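Local coordinates for protein arsenate Reductase (Corynebacterium glutamicum, PDB 3T38) that reduces arsenate to arsenite in a thioredoxin-dependent reaction, using a domain with the low molecular weight tyrosine phosphatase fold, at residues Glu129-Glu133 against Arg134-Ile138; Glu185-Asp188 against Lys189-Glu192. All blocks are in the same frame, centred on the assembly; numbering follows the deposited sequence.

Contact 1 (Glu129-Glu133 against Arg134-Ile138)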
loop_
_atom_site.group_PDB
_atom_site.type_symbol
_atom_site.label_atom_id
_atom_site.label_comp_id
_atom_site.label_asym_id
_atom_site.label_seq_id
_atom_site.Cartn_x
_atom_site.Cartn_y
_atom_site.Cartn_z
ATOM N N GLU A 129 5.646 2.335 26.268
ATOM C CA GLU A 129 5.953 2.447 27.685
ATOM C C GLU A 129 5.367 1.301 28.557
ATOM O O GLU A 129 6.113 0.726 29.361
ATOM C CB GLU A 129 5.620 3.852 28.251
ATOM C CG GLU A 129 5.788 3.959 29.817
ATOM C CD GLU A 129 5.522 5.366 30.396
ATOM O OE1 GLU A 129 5.106 6.277 29.645
ATOM O OE2 GLU A 129 5.765 5.574 31.614
ATOM N N ILE A 130 4.075 0.970 28.392
ATOM C CA ILE A 130 3.429 -0.068 29.220
ATOM C C ILE A 130 4.017 -1.461 28.955
ATOM O O ILE A 130 4.273 -2.219 29.901
ATOM C CB ILE A 130 1.868 -0.186 29.035
ATOM C CG1 ILE A 130 1.106 1.143 29.167
ATOM C CG2 ILE A 130 1.267 -1.233 30.003
ATOM C CD1 ILE A 130 1.233 1.796 30.437
ATOM N N LEU A 131 4.181 -1.813 27.682
ATOM C CA LEU A 131 4.765 -3.113 27.320
ATOM C C LEU A 131 6.165 -3.174 27.883
ATOM O O LEU A 131 6.533 -4.135 28.535
ATOM C CB LEU A 131 4.780 -3.322 25.807
ATOM C CG LEU A 131 3.402 -3.558 25.181
ATOM C CD1 LEU A 131 3.558 -3.803 23.716
ATOM C CD2 LEU A 131 2.631 -4.735 25.897
ATOM N N SER A 132 6.929 -2.112 27.646
ATOM C CA SER A 132 8.249 -1.965 28.286
ATOM C C SER A 132 8.278 -2.176 29.812
ATOM O O SER A 132 9.154 -2.885 30.299
ATOM C CB SER A 132 8.853 -0.615 27.940
ATOM O OG SER A 132 10.085 -0.502 28.592
ATOM N N GLU A 133 7.311 -1.604 30.539
ATOM C CA GLU A 133 7.254 -1.655 32.021
ATOM C C GLU A 133 7.053 -3.038 32.578
ATOM O O GLU A 133 7.219 -3.241 33.770
ATOM C CB GLU A 133 6.069 -0.875 32.562
ATOM C CG GLU A 133 6.079 0.599 32.333
ATOM C CD GLU A 133 4.990 1.286 33.150
ATOM O OE1 GLU A 133 4.295 2.174 32.592
ATOM O OE2 GLU A 133 4.836 0.922 34.348
ATOM N N ARG A 134 6.602 -3.961 31.740
ATOM C CA ARG A 134 6.290 -5.304 32.174
ATOM C C ARG A 134 7.122 -6.279 31.365
ATOM O O ARG A 134 6.766 -7.445 31.243
ATOM C CB ARG A 134 4.796 -5.623 32.032
ATOM C CG ARG A 134 4.293 -5.638 30.598
ATOM C CD ARG A 134 2.818 -5.917 30.554
ATOM N NE ARG A 134 2.590 -7.326 30.370
ATOM C CZ ARG A 134 1.433 -7.939 30.579
ATOM N NH1 ARG A 134 0.376 -7.229 31.006
ATOM N NH2 ARG A 134 1.358 -9.264 30.380
ATOM N N GLY A 135 8.226 -5.780 30.828
ATOM C CA GLY A 135 9.228 -6.605 30.192
ATOM C C GLY A 135 8.811 -7.300 28.922
ATOM O O GLY A 135 9.202 -8.448 28.696
ATOM N N VAL A 136 8.021 -6.639 28.086
ATOM C CA VAL A 136 7.670 -7.238 26.808
ATOM C C VAL A 136 8.378 -6.464 25.701
ATOM O O VAL A 136 8.120 -5.267 25.529
ATOM C CB VAL A 136 6.150 -7.260 26.524
ATOM C CG1 VAL A 136 5.905 -7.653 25.023
ATOM C CG2 VAL A 136 5.412 -8.208 27.474
ATOM N N ASN A 137 9.244 -7.167 24.960
ATOM C CA ASN A 137 9.968 -6.615 23.831
ATOM C C ASN A 137 9.048 -6.190 22.669
ATOM O O ASN A 137 8.141 -6.947 22.241
ATOM C CB ASN A 137 11.037 -7.584 23.349
ATOM C CG ASN A 137 11.828 -8.244 24.508
ATOM O OD1 ASN A 137 12.127 -7.623 25.553
ATOM N ND2 ASN A 137 12.192 -9.517 24.301
ATOM N N ILE A 138 9.293 -4.967 22.180
ATOM C CA ILE A 138 8.385 -4.263 21.278
ATOM C C ILE A 138 9.192 -3.273 20.429
ATOM O O ILE A 138 8.629 -2.330 19.816
ATOM C CB ILE A 138 7.270 -3.533 22.097
ATOM C CG1 ILE A 138 6.350 -2.674 21.234
ATOM C CG2 ILE A 138 7.888 -2.631 23.159
ATOM C CD1 ILE A 138 5.394 -3.398 20.323
#
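Arg134 N bonds back to Leu131 O at 3.2 Å, with a longer and weak bond to Ile130 O besides. The arginine CG lies between the backbone N and the carbonyl carbon (chi1 65°), which sets that methylene against Leu131 O at 3.4 Å and sends the rest of the chain past the carbonyl of Ile130. The guanidinium, turned by a bend at chi3, leaves the turn and forms a salt bridge through NH2 with Asp198.

Gly135 takes a positive phi of 66°, and its N bonds to Ser132 O at 3.1 Å. It is the C-prime residue of a Schellman motif, whose second bond comes from Val136 N to Leu131 O at 2.9 Å, nearly straight at 164°. Leu131 O is therefore gripped twice, by Arg134 N and Val136 N from opposite faces of its carbonyl plane.

Beyond these bonds, apolar packing begins with CB of Val136, 4.2 Å from CB of Leu131. Ile138 then brings CD1 within 3.9 Å of Leu131 CD1, the two side chains crossing at about a right angle.

The last turn of helix 125-133 and the residues after it meet two other helices: Val136 and Ile138 pack on Ala100 of helix 94-106, while Ile130 rests on Ile194 of helix 190-211.

Contact 2 (Glu185-Asp188 against Lys189-Glu192); sequences EGED and KIQE
Asp188 and Glu192 meet on the surface where a loop enters a helix, and carbon against oxygen makes the closest approach between them: Asp188 CB stands 3.4 Å from Glu192 OE1. The two CB atoms are 3.7 Å apart, and the side chains of Asp188 and Glu192 cross at about a right angle, with their carboxylate planes 80° apart. Asp188 OD1 is 4.2 Å from Glu192 OE1, so the two like charges probably repel each other somewhat.

Hydrogen bonding explains why the glutamate nevertheless turns this way. Lys189 occupies the N-cap position, and its backbone N donates to Glu192 OE1 at 3.0 Å, meeting that oxygen nearly along its C-O bond. With CG beside its own backbone N (chi1 -72°) and the chain extended beyond, Glu192 folds its carboxylate back over the first turn. This matches one of the two bonds of a capping box; the negative charge at a helix N-terminus is also consistent with a favourable dipole interaction. Glu192 N returns a weak bond to Lys189 O.

Glu187 OE1 merely skirts the methyl CD1 of Ile190, 4.5 Å away. Glu187 forms a salt bridge through OE2 with NH2 of Arg94, which by sequence appears to be the P-loop arginine of this phosphatase family.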
loop_
_atom_site.group_PDB
_atom_site.type_symbol
_atom_site.label_atom_id
_atom_site.label_comp_id
_atom_site.label_asym_id
_atom_site.label_seq_id
_atom_site.Cartn_x
_atom_site.Cartn_y
_atom_site.Cartn_z
ATOM N N GLU A 185 -19.636 1.687 22.812
ATOM C CA GLU A 185 -19.173 3.026 22.408
ATOM C C GLU A 185 -17.810 3.411 22.994
ATOM O O GLU A 185 -17.614 3.340 24.211
ATOM C CB GLU A 185 -20.145 4.109 22.806
ATOM C CG GLU A 185 -21.415 4.164 22.022
ATOM C CD GLU A 185 -22.337 5.240 22.552
ATOM O OE1 GLU A 185 -21.836 6.114 23.288
ATOM O OE2 GLU A 185 -23.556 5.219 22.257
ATOM N N GLY A 186 -16.902 3.857 22.122
ATOM C CA GLY A 186 -15.621 4.379 22.540
ATOM C C GLY A 186 -14.751 3.196 22.863
ATOM O O GLY A 186 -14.947 2.118 22.297
ATOM N N GLU A 187 -13.789 3.390 23.763
ATOM C CA GLU A 187 -12.850 2.324 24.156
ATOM C C GLU A 187 -12.367 2.552 25.586
ATOM O O GLU A 187 -12.633 3.608 26.167
ATOM C CB GLU A 187 -11.671 2.241 23.178
ATOM C CG GLU A 187 -10.728 3.469 23.164
ATOM C CD GLU A 187 -9.618 3.373 22.091
ATOM O OE1 GLU A 187 -8.453 3.869 22.323
ATOM O OE2 GLU A 187 -9.912 2.799 21.019
ATOM N N ASP A 188 -11.650 1.569 26.133
ATOM C CA ASP A 188 -11.096 1.639 27.497
ATOM C C ASP A 188 -9.719 2.343 27.515
ATOM O O ASP A 188 -9.180 2.662 26.430
ATOM C CB ASP A 188 -11.031 0.216 28.097
ATOM C CG ASP A 188 -12.431 -0.450 28.210
ATOM O OD1 ASP A 188 -13.365 0.074 28.908
ATOM O OD2 ASP A 188 -12.598 -1.519 27.577
ATOM N N LYS A 189 -9.156 2.595 28.716
ATOM C CA LYS A 189 -7.783 3.156 28.874
ATOM C C LYS A 189 -6.772 2.222 28.172
ATOM O O LYS A 189 -7.021 1.019 28.106
ATOM C CB LYS A 189 -7.384 3.264 30.361
ATOM C CG LYS A 189 -8.161 4.245 31.201
ATOM C CD LYS A 189 -7.705 4.203 32.668
ATOM C CE LYS A 189 -6.325 4.907 32.888
ATOM N NZ LYS A 189 -6.182 5.659 34.193
ATOM N N ILE A 190 -5.652 2.743 27.657
ATOM C CA ILE A 190 -4.638 1.862 26.999
ATOM C C ILE A 190 -4.247 0.671 27.919
ATOM O O ILE A 190 -4.150 -0.487 27.484
ATOM C CB ILE A 190 -3.360 2.647 26.449
ATOM C CG1 ILE A 190 -3.751 3.599 25.294
ATOM C CG2 ILE A 190 -2.311 1.662 25.865
ATOM C CD1 ILE A 190 -4.443 2.855 24.095
ATOM N N GLN A 191 -4.010 1.001 29.179
ATOM C CA GLN A 191 -3.890 0.080 30.298
ATOM C C GLN A 191 -4.833 -1.132 30.213
ATOM O O GLN A 191 -4.370 -2.265 30.226
ATOM C CB GLN A 191 -4.107 0.872 31.659
ATOM N N GLU A 192 -6.138 -0.874 30.110
ATOM C CA GLU A 192 -7.173 -1.906 30.138
ATOM C C GLU A 192 -7.258 -2.736 28.873
ATOM O O GLU A 192 -7.455 -3.944 28.922
ATOM C CB GLU A 192 -8.520 -1.251 30.427
ATOM C CG GLU A 192 -8.664 -0.773 31.899
ATOM C CD GLU A 192 -9.746 0.299 32.082
ATOM O OE1 GLU A 192 -9.982 1.106 31.153
ATOM O OE2 GLU A 192 -10.352 0.353 33.176
#

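How the contacts relate
Contact 1 closes before contact 2 opens along the chain, with helix 148-153 and strands 156-159 and 173-176 in between. Their centres are 18 Å apart; the nearest atoms come to about 5 Å without touching. One contact shows how a helix is brought to an end, the other how one is started, and helix 190-211 connects them: contact 2 joins the preceding loop to its first turn, while Ile194, Glu195 and Asp198 further along it meet residues of contact 1. Both belong to the low molecular weight phosphatase region, built on a four-stranded parallel sheet, where the closing turn of one helix and the opening turn of its packing neighbour lie in the same domain.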